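Local atomic coordinates of putative peptidase (Parabacteroides merdae, PDB entry 4L8K), a protein that is probably a serine peptidase of family S41 that hydrolyses peptide bonds and has a ClpP/crotonase-like domain. Residues K105-G108 against G109-Y112; M162-S165 against D166-A169; N135-D138 against Y139-A142. All blocks are in the same frame, centred on the assembly; numbering follows the deposited sequence.

In the fold
Following the chain from the N terminus, contact 1 (105-108 with 109-112) comes first and closes a beta hairpin whose first strand, 105-107, is an outermost strand of the mixed sheet. After strand 120-125 the chain enters helix 134-143, where contact 3 lies, and returns to the sheet as strand 149-153; contact 2 follows in helix 162-169. The three are in series, neither nested nor crossed. Contact 3 is the bridge: Asn136 and Met140 pack on the hairpin, with Met140 CG 3.8 Å from Tyr112 CG, while Leu137 meets Arg167 and Ile168 of contact 2. Contacts 1 and 2 do not touch, their nearest atoms being about 6 Å apart.

Contact 1: K105-G108 against G109-Y112; sequences KIAG and GMKY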
ATOM      1  N   LYS A 105      -7.776 -10.838  20.807  1.00 19.67           N
ATOM      2  CA  LYS A 105      -8.960 -10.000  20.937  1.00 20.57           C
ATOM      3  C   LYS A 105      -9.351  -9.434  19.588  1.00 24.64           C
ATOM      4  O   LYS A 105      -8.482  -9.244  18.737  1.00 22.21           O
ATOM      5  CB  LYS A 105      -8.699  -8.859  21.939  1.00 24.26           C
ATOM      6  CG  LYS A 105      -7.934  -9.227  23.219  1.00 32.83           C
ATOM      7  CD  LYS A 105      -8.793  -9.974  24.180  1.00 42.34           C
ATOM      8  CE  LYS A 105      -8.123 -10.030  25.524  1.00 53.76           C
ATOM      9  NZ  LYS A 105      -8.863 -10.916  26.456  1.00 70.91           N
ATOM     10  N   ILE A 106     -10.664  -9.154  19.390  1.00 23.55           N
ATOM     11  CA  ILE A 106     -11.204  -8.595  18.138  1.00 21.56           C
ATOM     12  C   ILE A 106     -11.864  -7.239  18.431  1.00 25.22           C
ATOM     13  O   ILE A 106     -12.823  -7.182  19.179  1.00 23.94           O
ATOM     14  CB  ILE A 106     -12.187  -9.575  17.427  1.00 22.53           C
ATOM     15  CG1 ILE A 106     -11.453 -10.849  16.980  1.00 21.78           C
ATOM     16  CG2 ILE A 106     -12.892  -8.872  16.237  1.00 20.54           C
ATOM     17  CD1 ILE A 106     -12.380 -12.041  16.597  1.00 26.64           C
ATOM     18  N   ALA A 107     -11.336  -6.160  17.840  1.00 22.77           N
ATOM     19  CA  ALA A 107     -11.880  -4.799  17.994  1.00 22.67           C
ATOM     20  C   ALA A 107     -12.019  -4.195  16.588  1.00 26.65           C
ATOM     21  O   ALA A 107     -11.037  -3.688  16.014  1.00 24.20           O
ATOM     22  CB  ALA A 107     -10.964  -3.953  18.873  1.00 23.15           C
ATOM     23  N   GLY A 108     -13.218  -4.336  16.021  1.00 23.30           N
ATOM     24  CA  GLY A 108     -13.499  -3.921  14.654  1.00 22.16           C
ATOM     25  C   GLY A 108     -12.692  -4.791  13.710  1.00 24.86           C
ATOM     26  O   GLY A 108     -12.672  -6.011  13.868  1.00 24.54           O
ATOM     27  N   GLY A 109     -11.957  -4.163  12.796  1.00 19.82           N
ATOM     28  CA  GLY A 109     -11.102  -4.854  11.840  1.00 17.13           C
ATOM     29  C   GLY A 109      -9.742  -5.251  12.395  1.00 22.56           C
ATOM     30  O   GLY A 109      -8.914  -5.778  11.660  1.00 23.80           O
HETATM   31  N   MSE A 110      -9.489  -5.022  13.693  1.00 19.02           N
HETATM   32  CA  MSE A 110      -8.215  -5.381  14.341  1.00 16.67           C
HETATM   33  C   MSE A 110      -8.281  -6.680  15.139  1.00 21.94           C
HETATM   34  O   MSE A 110      -9.259  -6.944  15.857  1.00 22.48           O
HETATM   35  CB  MSE A 110      -7.735  -4.288  15.317  1.00 16.63           C
HETATM   36  CG  MSE A 110      -7.353  -2.985  14.650  1.00 22.04           C
HETATM   37 SE   MSE A 110      -6.827  -1.625  15.987  0.75 27.36          SE
HETATM   38  CE  MSE A 110      -8.412  -1.645  17.197  1.00 23.55           C
ATOM     39  N   LYS A 111      -7.178  -7.439  15.061  1.00 16.98           N
ATOM     40  CA  LYS A 111      -6.888  -8.605  15.880  1.00 16.57           C
ATOM     41  C   LYS A 111      -5.746  -8.160  16.756  1.00 21.46           C
ATOM     42  O   LYS A 111      -4.774  -7.583  16.231  1.00 19.68           O
ATOM     43  CB  LYS A 111      -6.501  -9.854  15.067  1.00 17.02           C
ATOM     44  CG  LYS A 111      -7.579 -10.406  14.165  1.00 21.52           C
ATOM     45  CD  LYS A 111      -7.016 -11.631  13.457  1.00 17.09           C
ATOM     46  CE  LYS A 111      -8.010 -12.316  12.553  1.00 26.38           C
ATOM     47  NZ  LYS A 111      -7.331 -13.422  11.796  1.00 29.16           N
ATOM     48  N   TYR A 112      -5.854  -8.338  18.092  1.00 18.27           N
ATOM     49  CA  TYR A 112      -4.765  -7.844  18.920  1.00 17.12           C
ATOM     50  C   TYR A 112      -4.479  -8.758  20.102  1.00 22.00           C
ATOM     51  O   TYR A 112      -5.362  -9.441  20.610  1.00 22.94           O
ATOM     52  CB  TYR A 112      -4.982  -6.378  19.340  1.00 16.39           C
ATOM     53  CG  TYR A 112      -6.124  -6.124  20.304  1.00 17.86           C
ATOM     54  CD1 TYR A 112      -7.441  -5.997  19.846  1.00 20.15           C
ATOM     55  CD2 TYR A 112      -5.882  -5.905  21.658  1.00 17.68           C
ATOM     56  CE1 TYR A 112      -8.497  -5.725  20.733  1.00 20.34           C
ATOM     57  CE2 TYR A 112      -6.926  -5.616  22.549  1.00 19.05           C
ATOM     58  CZ  TYR A 112      -8.229  -5.522  22.083  1.00 24.60           C
ATOM     59  OH  TYR A 112      -9.235  -5.246  22.991  1.00 24.28           O
TER
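Tyr112 lays one ring face against Lys105 across the hairpin: CB of Lys105 sits 3.5 Å from the ring centroid, 19° off the ring normal, in a CH-pi contact. With CG of Tyr112 between its backbone N and carbonyl carbon (chi1 68°), the ring is swung back over the neighbouring strand, and its CE1 also reaches Ala107 CB at 3.6 Å. Ala107 CB is met in turn by the selenomethionine Met110, whose CE curls in to 3.8 Å through a bend at chi3. This close-packed face, which carries Lys105 CB, Ala107, Met110 and Tyr112, is covered by helix 134-143 through Asn136 and Met140. The backbone is a tight antiparallel hairpin closed by a type II' turn from Ala107 to Met110, with Gly108 at positive phi. Lys105 N to Tyr112 O is its shortest rung, 2.8 Å and nearly straight at 170°; at the turn, Met110 N reaches Ala107 O at 3.1 Å. The other face is looser: Ile106 and Lys111 form a non-hydrogen-bonded pair, and Ile106 CG2 comes no closer than 4.1 Å to Met110 O. Ile106 is exposed, Lys111 runs out toward Lys93 and Leu100, and Lys105, bent at chi2, carries its amine away.

Contact 2: M162-S165 against D166-A169; sequences MLYS and DRIA
Tyr164 O accepts the shortest hydrogen bond here, from Ile168 N at 2.9 Å, and the Ile168 side chain crowds the same oxygen, with CG1 3.3 Å from Tyr164 O. The next i to i+4 bond, Ala169 N to Ser165 O, is 3.0 Å long. On another flank, Tyr164 and Arg167 lie side by side and point the same way. Arg167 NH1 comes to the ring edge in its plane, 3.8 Å from Tyr164 CE1, and the guanidinium is turned 68° from the ring, which rules out a flat stack. The arginine leaves the helix with CG opposite its own N (chi1 -176°) and stays extended until a bend at chi3 brings the guanidinium alongside the tyrosine. Leu163 CD2 approaches it obliquely, 4.3 Å from Arg167 NH2. The stronger polar hold on this group is from Val132, whose O accepts a hydrogen bond from NH1; NE has a long, weak ion pair with Glu134. Ser165 and Ile168 turn to Phe228 of helix 224-232, and Ile168 also touches Tyr125. The regular i to i+4 bonding is that of an alpha helix, here 162-169, packed against helices 134-143 and 224-232 in the S41 peptidase domain.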
HETATM    1  N   MSE A 162      -9.746   5.392   3.465  1.00 29.59           N
HETATM    2  CA  MSE A 162      -8.878   6.468   3.966  1.00 29.28           C
HETATM    3  C   MSE A 162      -9.409   7.013   5.300  1.00 30.06           C
HETATM    4  O   MSE A 162      -8.670   7.676   6.042  1.00 29.02           O
HETATM    5  CB  MSE A 162      -8.806   7.608   2.937  1.00 32.89           C
HETATM    6  CG  MSE A 162      -8.493   7.132   1.516  1.00 42.56           C
HETATM    7 SE   MSE A 162      -7.088   8.143   0.636  0.75 51.05          SE
HETATM    8  CE  MSE A 162      -5.639   7.556   1.811  1.00 45.40           C
ATOM      9  N   LEU A 163     -10.711   6.783   5.576  1.00 24.74           N
ATOM     10  CA  LEU A 163     -11.322   7.239   6.812  1.00 25.25           C
ATOM     11  C   LEU A 163     -10.631   6.548   7.995  1.00 30.10           C
ATOM     12  O   LEU A 163     -10.287   7.211   8.971  1.00 31.09           O
ATOM     13  CB  LEU A 163     -12.842   6.966   6.795  1.00 25.71           C
ATOM     14  CG  LEU A 163     -13.618   7.226   8.111  1.00 29.96           C
ATOM     15  CD1 LEU A 163     -13.890   8.696   8.290  1.00 30.22           C
ATOM     16  CD2 LEU A 163     -14.937   6.463   8.132  1.00 31.46           C
ATOM     17  N   TYR A 164     -10.342   5.243   7.856  1.00 26.27           N
ATOM     18  CA  TYR A 164      -9.705   4.450   8.913  1.00 25.38           C
ATOM     19  C   TYR A 164      -8.221   4.669   8.926  1.00 28.85           C
ATOM     20  O   TYR A 164      -7.604   4.656   9.998  1.00 29.01           O
ATOM     21  CB  TYR A 164     -10.061   2.969   8.759  1.00 24.90           C
ATOM     22  CG  TYR A 164     -11.564   2.793   8.666  1.00 26.74           C
ATOM     23  CD1 TYR A 164     -12.410   3.293   9.659  1.00 29.13           C
ATOM     24  CD2 TYR A 164     -12.144   2.193   7.556  1.00 26.78           C
ATOM     25  CE1 TYR A 164     -13.794   3.175   9.557  1.00 28.57           C
ATOM     26  CE2 TYR A 164     -13.521   2.034   7.463  1.00 27.27           C
ATOM     27  CZ  TYR A 164     -14.341   2.529   8.469  1.00 28.95           C
ATOM     28  OH  TYR A 164     -15.694   2.349   8.423  1.00 33.89           O
ATOM     29  N   SER A 165      -7.659   4.928   7.751  1.00 25.22           N
ATOM     30  CA  SER A 165      -6.254   5.273   7.617  1.00 25.32           C
ATOM     31  C   SER A 165      -5.957   6.500   8.494  1.00 25.27           C
ATOM     32  O   SER A 165      -5.156   6.378   9.410  1.00 25.54           O
ATOM     33  CB  SER A 165      -5.924   5.536   6.152  1.00 31.76           C
ATOM     34  OG  SER A 165      -4.526   5.405   5.981  1.00 48.96           O
ATOM     35  N   ASP A 166      -6.674   7.630   8.260  1.00 21.31           N
ATOM     36  CA  ASP A 166      -6.527   8.886   9.017  0.50 21.91           C
ATOM     37  C   ASP A 166      -6.846   8.722  10.494  1.00 25.50           C
ATOM     38  O   ASP A 166      -6.154   9.303  11.326  1.00 24.23           O
ATOM     39  CB  ASP A 166      -7.437   9.991   8.439  0.50 24.39           C
ATOM     40  CG  ASP A 166      -6.740  10.959   7.508  0.50 33.76           C
ATOM     41  OD1 ASP A 166      -5.967  10.497   6.634  0.50 34.22           O
ATOM     42  OD2 ASP A 166      -7.017  12.162   7.600  0.50 39.77           O
ATOM     43  N   ARG A 167      -7.889   7.945  10.829  1.00 23.82           N
ATOM     44  CA  ARG A 167      -8.323   7.712  12.210  1.00 24.39           C
ATOM     45  C   ARG A 167      -7.253   6.956  13.010  1.00 27.67           C
ATOM     46  O   ARG A 167      -7.000   7.319  14.151  1.00 27.56           O
ATOM     47  CB  ARG A 167      -9.657   6.937  12.223  1.00 26.64           C
ATOM     48  CG  ARG A 167     -10.235   6.721  13.613  1.00 33.18           C
ATOM     49  CD  ARG A 167     -11.537   5.970  13.529  1.00 29.74           C
ATOM     50  NE  ARG A 167     -12.640   6.849  13.126  1.00 28.26           N
ATOM     51  CZ  ARG A 167     -13.858   6.447  12.771  1.00 29.72           C
ATOM     52  NH1 ARG A 167     -14.167   5.152  12.760  1.00 26.69           N
ATOM     53  NH2 ARG A 167     -14.762   7.326  12.390  1.00 24.23           N
ATOM     54  N   ILE A 168      -6.624   5.927  12.422  1.00 23.67           N
ATOM     55  CA  ILE A 168      -5.567   5.178  13.121  1.00 21.77           C
ATOM     56  C   ILE A 168      -4.293   6.050  13.224  1.00 22.96           C
ATOM     57  O   ILE A 168      -3.821   6.264  14.328  1.00 20.58           O
ATOM     58  CB  ILE A 168      -5.282   3.785  12.492  1.00 24.20           C
ATOM     59  CG1 ILE A 168      -6.524   2.880  12.601  1.00 24.78           C
ATOM     60  CG2 ILE A 168      -4.085   3.112  13.168  1.00 25.67           C
ATOM     61  CD1 ILE A 168      -6.570   1.805  11.460  1.00 27.64           C
ATOM     62  N   ALA A 169      -3.788   6.596  12.095  1.00 21.07           N
ATOM     63  CA  ALA A 169      -2.556   7.409  12.053  1.00 20.57           C
ATOM     64  C   ALA A 169      -2.573   8.593  13.018  1.00 23.90           C
ATOM     65  O   ALA A 169      -1.535   8.888  13.620  1.00 23.86           O
ATOM     66  CB  ALA A 169      -2.298   7.902  10.640  1.00 21.10           C
TER

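Contact 3: N135-D138 against Y139-A142; sequences NNLD and YMFA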
ATOM      1  N   ASN A 135     -13.646   3.882  19.962  1.00 27.94           N
ATOM      2  CA  ASN A 135     -13.665   3.050  21.174  1.00 27.21           C
ATOM      3  C   ASN A 135     -12.788   1.820  20.970  1.00 26.88           C
ATOM      4  O   ASN A 135     -11.997   1.510  21.849  1.00 26.57           O
ATOM      5  CB  ASN A 135     -15.095   2.669  21.584  1.00 29.06           C
ATOM      6  CG  ASN A 135     -15.931   3.832  22.073  1.00 42.27           C
ATOM      7  OD1 ASN A 135     -15.448   4.827  22.573  1.00 31.47           O
ATOM      8  ND2 ASN A 135     -17.218   3.721  21.973  1.00 46.64           N
ATOM      9  N   ASN A 136     -12.858   1.181  19.788  1.00 22.53           N
ATOM     10  CA  ASN A 136     -11.997   0.045  19.420  1.00 21.34           C
ATOM     11  C   ASN A 136     -10.526   0.373  19.685  1.00 26.01           C
ATOM     12  O   ASN A 136      -9.814  -0.398  20.350  1.00 24.37           O
ATOM     13  CB  ASN A 136     -12.157  -0.311  17.927  1.00 17.17           C
ATOM     14  CG  ASN A 136     -13.450  -0.908  17.512  1.00 28.19           C
ATOM     15  OD1 ASN A 136     -13.842  -0.753  16.355  1.00 26.17           O
ATOM     16  ND2 ASN A 136     -14.114  -1.664  18.407  1.00 21.69           N
ATOM     17  N   LEU A 137     -10.083   1.552  19.176  1.00 22.17           N
ATOM     18  CA  LEU A 137      -8.712   2.026  19.341  1.00 21.92           C
ATOM     19  C   LEU A 137      -8.389   2.300  20.811  1.00 24.31           C
ATOM     20  O   LEU A 137      -7.353   1.837  21.278  1.00 24.46           O
ATOM     21  CB  LEU A 137      -8.435   3.272  18.471  1.00 21.94           C
ATOM     22  CG  LEU A 137      -8.306   3.003  16.973  1.00 25.67           C
ATOM     23  CD1 LEU A 137      -8.586   4.270  16.157  1.00 26.30           C
ATOM     24  CD2 LEU A 137      -6.948   2.348  16.609  1.00 21.69           C
ATOM     25  N   ASP A 138      -9.279   3.003  21.543  1.00 19.95           N
ATOM     26  CA  ASP A 138      -9.071   3.298  22.966  1.00 20.95           C
ATOM     27  C   ASP A 138      -8.930   2.025  23.806  1.00 25.08           C
ATOM     28  O   ASP A 138      -8.063   1.975  24.680  1.00 27.31           O
ATOM     29  CB  ASP A 138     -10.211   4.163  23.527  1.00 23.91           C
ATOM     30  CG  ASP A 138     -10.138   5.633  23.146  1.00 33.07           C
ATOM     31  OD1 ASP A 138      -9.143   6.031  22.497  1.00 34.05           O
ATOM     32  OD2 ASP A 138     -11.082   6.380  23.487  1.00 39.64           O
ATOM     33  N   TYR A 139      -9.750   0.997  23.519  1.00 19.69           N
ATOM     34  CA  TYR A 139      -9.726  -0.288  24.229  1.00 20.11           C
ATOM     35  C   TYR A 139      -8.455  -1.096  23.937  1.00 23.88           C
ATOM     36  O   TYR A 139      -7.894  -1.703  24.857  1.00 24.35           O
ATOM     37  CB  TYR A 139     -10.973  -1.114  23.914  1.00 21.31           C
ATOM     38  CG  TYR A 139     -12.124  -0.732  24.819  1.00 24.13           C
ATOM     39  CD1 TYR A 139     -12.097  -1.038  26.183  1.00 26.38           C
ATOM     40  CD2 TYR A 139     -13.220  -0.029  24.332  1.00 25.44           C
ATOM     41  CE1 TYR A 139     -13.125  -0.640  27.036  1.00 25.78           C
ATOM     42  CE2 TYR A 139     -14.269   0.353  25.176  1.00 26.47           C
ATOM     43  CZ  TYR A 139     -14.214   0.041  26.525  1.00 29.15           C
ATOM     44  OH  TYR A 139     -15.238   0.378  27.362  1.00 27.66           O
HETATM   45  N   MSE A 140      -7.991  -1.070  22.675  1.00 18.43           N
HETATM   46  CA  MSE A 140      -6.778  -1.765  22.259  1.00 16.89           C
HETATM   47  C   MSE A 140      -5.576  -1.119  22.975  1.00 20.52           C
HETATM   48  O   MSE A 140      -4.772  -1.838  23.571  1.00 22.52           O
HETATM   49  CB  MSE A 140      -6.657  -1.771  20.713  1.00 17.46           C
HETATM   50  CG  MSE A 140      -5.359  -2.386  20.161  1.00 21.77           C
HETATM   51 SE   MSE A 140      -3.923  -1.043  20.102  0.75 26.36          SE
HETATM   52  CE  MSE A 140      -4.674   0.143  18.651  1.00 21.82           C
ATOM     53  N   PHE A 141      -5.494   0.206  22.978  1.00 16.53           N
ATOM     54  CA  PHE A 141      -4.415   0.934  23.645  1.00 16.26           C
ATOM     55  C   PHE A 141      -4.446   0.696  25.154  1.00 19.71           C
ATOM     56  O   PHE A 141      -3.378   0.477  25.734  1.00 20.44           O
ATOM     57  CB  PHE A 141      -4.427   2.459  23.316  1.00 18.00           C
ATOM     58  CG  PHE A 141      -4.009   2.828  21.895  1.00 19.43           C
ATOM     59  CD1 PHE A 141      -2.879   2.257  21.304  1.00 21.21           C
ATOM     60  CD2 PHE A 141      -4.713   3.786  21.171  1.00 21.27           C
ATOM     61  CE1 PHE A 141      -2.489   2.611  20.002  1.00 21.21           C
ATOM     62  CE2 PHE A 141      -4.322   4.132  19.872  1.00 23.59           C
ATOM     63  CZ  PHE A 141      -3.221   3.539  19.290  1.00 20.53           C
ATOM     64  N   ALA A 142      -5.639   0.664  25.777  1.00 17.01           N
ATOM     65  CA  ALA A 142      -5.744   0.417  27.245  1.00 17.78           C
ATOM     66  C   ALA A 142      -5.268  -1.023  27.592  1.00 22.07           C
ATOM     67  O   ALA A 142      -4.600  -1.221  28.607  1.00 21.72           O
ATOM     68  CB  ALA A 142      -7.161   0.643  27.744  1.00 18.59           C
TER
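The Phe141 ring takes CE of its neighbour, the selenomethionine Met140, over one face, 3.6 Å above the plane and offset toward the rim. Leu137 O approaches the same ring obliquely, 3.3 Å from Phe141 CD2, while Leu137 CB is more distant, 4.4 Å from Phe141 CE2. The Tyr139 ring stands likewise to the preceding turn: Asn135 O lies oblique to it, 3.2 Å from Tyr139 CD2. Both carbonyls also serve the helix, for Tyr139 N donates to Asn135 O at 2.8 Å and Phe141 N to Leu137 O at 3.0 Å. Leu137 and Met140 run side by side in the same direction, and Leu137 CD2 and Met140 CE are 3.8 Å apart. Met140 starts with CG opposite its backbone N (chi1 176°), then bends at chi2 and chi3, bringing the methyl to both Leu137 and the Phe141 ring. Leu137 and Met140 pack on Met110 of the hairpin, Met140 also on Tyr112, and Leu137 also meets helix 162-169. The polar flank is held from outside: the two carboxylate oxygens of Asp138 form separate salt bridges, OD1 with Arg171 and OD2 with Arg206, and OD1 also accepts from Thr207 N. Arg206 reaches Asn135 OD1 as well, so it grips residues one turn apart. Helix 134-143 is thus an amphipathic connection, the crossover helix of the beta-alpha-beta unit between strands 120-125 and 149-153.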